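Local coordinates for NAP1-binding protein 2 (Saccharomyces cerevisiae, PDB 1YN8) that links the PTC1 phosphatase to the PBS2 MAP kinase kinase as an adaptor and negatively regulates the HOG pathway, the protein being represented here by its SH3 domain, at residues 48-52 with 53-57. Residues are numbered along the deposited sequence; the frame is centred on the assembly and turned at random. Where two conformers were deposited one is given.
Sequences GLVPE and EFVSY
The pyrrolidine ring of P51 lies over one face of the F54 ring: CG of P51 is 4.0 Å from the F54 ring centroid and 20° off its normal, a CH-pi contact shifted toward the rim. Closer still, P51 CB comes within 3.5 Å of F54 CD1, while Y8 meets the same aromatic ring edge-to-face. F54 CG stands beside its own backbone N (chi1 -85°), which brings the ring back over the proline. The backbone closes the same turn, since F54 N donates to P51 O at 3.1 Å, nearly straight at 162° but with the donor well above the carbonyl plane. With E52 and E53 at its corners this is a type I turn, placed where SH3 domains commonly have a 3-10 turn between their last two strands, here 47-51 and 55-57. P51 and F54 end the PEEF segment, the P-x-x-F/Y motif, and with Y8 and F10 of the ALYDF motif probably form part of the surface that receives proline-rich peptides, as in other SH3 domains. With an alanine at F54, the CH-pi partner of P51 CG and the edge-to-face mate of Y8 would probably be lost. On the inner side, V50 CG2 meets V55 CG1 at 4.2 Å, and both valines touch L37. E52 OE1 and E53 OE2 lie 4.4 Å apart, bridged by a water that donates to both oxygens.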
ATOM      1  N   GLY A  48       5.989   1.267  -3.325  1.00 23.07           N
ATOM      2  CA  GLY A  48       5.668   0.300  -4.389  1.00 24.36           C
ATOM      3  C   GLY A  48       4.177   0.075  -4.563  1.00 23.54           C
ATOM      4  O   GLY A  48       3.378   0.747  -3.923  1.00 23.50           O
ATOM      5  N   LEU A  49       3.817  -0.858  -5.440  0.50 23.60           N
ATOM      6  CA  LEU A  49       2.406  -1.142  -5.744  0.50 23.02           C
ATOM      7  C   LEU A  49       1.774  -2.151  -4.790  0.50 23.65           C
ATOM      8  O   LEU A  49       2.380  -3.192  -4.448  0.50 22.97           O
ATOM      9  CB  LEU A  49       2.240  -1.630  -7.189  0.50 23.36           C
ATOM     10  CG  LEU A  49       2.230  -0.533  -8.261  0.50 21.82           C
ATOM     11  CD1 LEU A  49       3.617   0.045  -8.474  0.50 23.07           C
ATOM     12  CD2 LEU A  49       1.680  -1.056  -9.556  0.50 21.55           C
ATOM     13  N   VAL A  50       0.538  -1.841  -4.396  1.00 23.67           N
ATOM     14  CA  VAL A  50      -0.291  -2.722  -3.546  1.00 25.71           C
ATOM     15  C   VAL A  50      -1.713  -2.856  -4.154  1.00 24.23           C
ATOM     16  O   VAL A  50      -2.173  -1.950  -4.872  1.00 22.19           O
ATOM     17  CB  VAL A  50      -0.394  -2.184  -2.105  1.00 25.71           C
ATOM     18  CG1 VAL A  50       1.036  -1.982  -1.516  1.00 27.01           C
ATOM     19  CG2 VAL A  50      -1.228  -0.870  -2.044  1.00 26.79           C
ATOM     20  N   PRO A  51      -2.419  -3.952  -3.837  1.00 23.38           N
ATOM     21  CA  PRO A  51      -3.790  -4.070  -4.335  1.00 23.36           C
ATOM     22  C   PRO A  51      -4.741  -2.987  -3.742  1.00 23.48           C
ATOM     23  O   PRO A  51      -4.715  -2.746  -2.538  1.00 22.93           O
ATOM     24  CB  PRO A  51      -4.222  -5.473  -3.863  1.00 23.82           C
ATOM     25  CG  PRO A  51      -2.935  -6.211  -3.533  1.00 24.62           C
ATOM     26  CD  PRO A  51      -2.030  -5.127  -3.037  1.00 22.86           C
ATOM     27  N   GLU A  52      -5.599  -2.410  -4.595  1.00 25.33           N
ATOM     28  CA  GLU A  52      -6.573  -1.393  -4.176  1.00 27.40           C
ATOM     29  C   GLU A  52      -7.501  -1.872  -3.039  1.00 27.06           C
ATOM     30  O   GLU A  52      -7.858  -1.092  -2.118  1.00 27.43           O
ATOM     31  CB  GLU A  52      -7.398  -0.953  -5.376  1.00 28.54           C
ATOM     32  CG  GLU A  52      -8.217   0.307  -5.151  1.00 32.15           C
ATOM     33  CD  GLU A  52      -8.977   0.731  -6.398  1.00 31.79           C
ATOM     34  OE1 GLU A  52      -9.109  -0.083  -7.331  1.00 40.11           O
ATOM     35  OE2 GLU A  52      -9.465   1.877  -6.420  1.00 39.54           O
ATOM     36  N   GLU A  53      -7.904  -3.144  -3.105  1.00 26.13           N
ATOM     37  CA  GLU A  53      -8.815  -3.709  -2.086  1.00 26.36           C
ATOM     38  C   GLU A  53      -8.146  -4.137  -0.740  1.00 25.39           C
ATOM     39  O   GLU A  53      -8.848  -4.630   0.164  1.00 25.73           O
ATOM     40  CB  GLU A  53      -9.599  -4.896  -2.681  1.00 26.60           C
ATOM     41  CG  GLU A  53     -10.570  -4.526  -3.869  1.00 30.20           C
ATOM     42  CD  GLU A  53     -11.492  -3.334  -3.562  1.00 37.65           C
ATOM     43  OE1 GLU A  53     -12.237  -3.400  -2.554  1.00 37.85           O
ATOM     44  OE2 GLU A  53     -11.465  -2.328  -4.329  1.00 40.25           O
ATOM     45  N   PHE A  54      -6.816  -3.997  -0.616  1.00 24.22           N
ATOM     46  CA  PHE A  54      -6.061  -4.431   0.574  1.00 25.85           C
ATOM     47  C   PHE A  54      -5.768  -3.265   1.548  1.00 26.07           C
ATOM     48  O   PHE A  54      -5.084  -3.468   2.556  1.00 25.60           O
ATOM     49  CB  PHE A  54      -4.727  -5.093   0.175  1.00 25.25           C
ATOM     50  CG  PHE A  54      -4.820  -6.590  -0.152  1.00 25.13           C
ATOM     51  CD1 PHE A  54      -5.730  -7.061  -1.101  1.00 23.65           C
ATOM     52  CD2 PHE A  54      -3.966  -7.515   0.455  1.00 22.92           C
ATOM     53  CE1 PHE A  54      -5.801  -8.410  -1.429  1.00 22.38           C
ATOM     54  CE2 PHE A  54      -4.046  -8.885   0.137  1.00 23.43           C
ATOM     55  CZ  PHE A  54      -4.959  -9.315  -0.812  1.00 25.04           C
ATOM     56  N   VAL A  55      -6.245  -2.054   1.226  1.00 26.65           N
ATOM     57  CA  VAL A  55      -6.106  -0.909   2.173  1.00 27.32           C
ATOM     58  C   VAL A  55      -7.416  -0.185   2.447  1.00 26.44           C
ATOM     59  O   VAL A  55      -8.328  -0.220   1.598  1.00 26.06           O
ATOM     60  CB  VAL A  55      -5.038   0.149   1.730  1.00 30.44           C
ATOM     61  CG1 VAL A  55      -3.724  -0.505   1.360  1.00 30.18           C
ATOM     62  CG2 VAL A  55      -5.555   1.075   0.616  1.00 31.74           C
ATOM     63  N   SER A  56      -7.481   0.488   3.598  0.50 24.90           N
ATOM     64  CA  SER A  56      -8.607   1.321   3.978  0.50 25.11           C
ATOM     65  C   SER A  56      -8.088   2.707   4.403  0.50 24.33           C
ATOM     66  O   SER A  56      -7.014   2.808   5.026  0.50 24.41           O
ATOM     67  CB  SER A  56      -9.349   0.693   5.138  0.50 26.60           C
ATOM     68  OG  SER A  56     -10.520   1.420   5.429  0.50 26.63           O
ATOM     69  N   TYR A  57      -8.844   3.753   4.067  1.00 23.86           N
ATOM     70  CA  TYR A  57      -8.448   5.129   4.409  1.00 23.64           C
ATOM     71  C   TYR A  57      -8.830   5.448   5.846  1.00 24.72           C
ATOM     72  O   TYR A  57      -9.910   5.083   6.298  1.00 25.48           O
ATOM     73  CB  TYR A  57      -9.044   6.139   3.425  1.00 24.88           C
ATOM     74  CG  TYR A  57      -8.422   6.009   2.057  1.00 26.65           C
ATOM     75  CD1 TYR A  57      -7.086   6.382   1.839  1.00 25.20           C
ATOM     76  CD2 TYR A  57      -9.127   5.467   0.999  1.00 28.34           C
ATOM     77  CE1 TYR A  57      -6.488   6.250   0.582  1.00 28.68           C
ATOM     78  CE2 TYR A  57      -8.524   5.313  -0.259  1.00 32.00           C
ATOM     79  CZ  TYR A  57      -7.215   5.687  -0.447  1.00 30.62           C
ATOM     80  OH  TYR A  57      -6.648   5.514  -1.698  1.00 35.56           O
TER
HETATM   81  O   HOH W   1      -9.078   1.030  -1.435  1.00 27.34           O
HETATM   82  O   HOH W   2     -10.527  -2.600  -6.936  1.00 38.07           O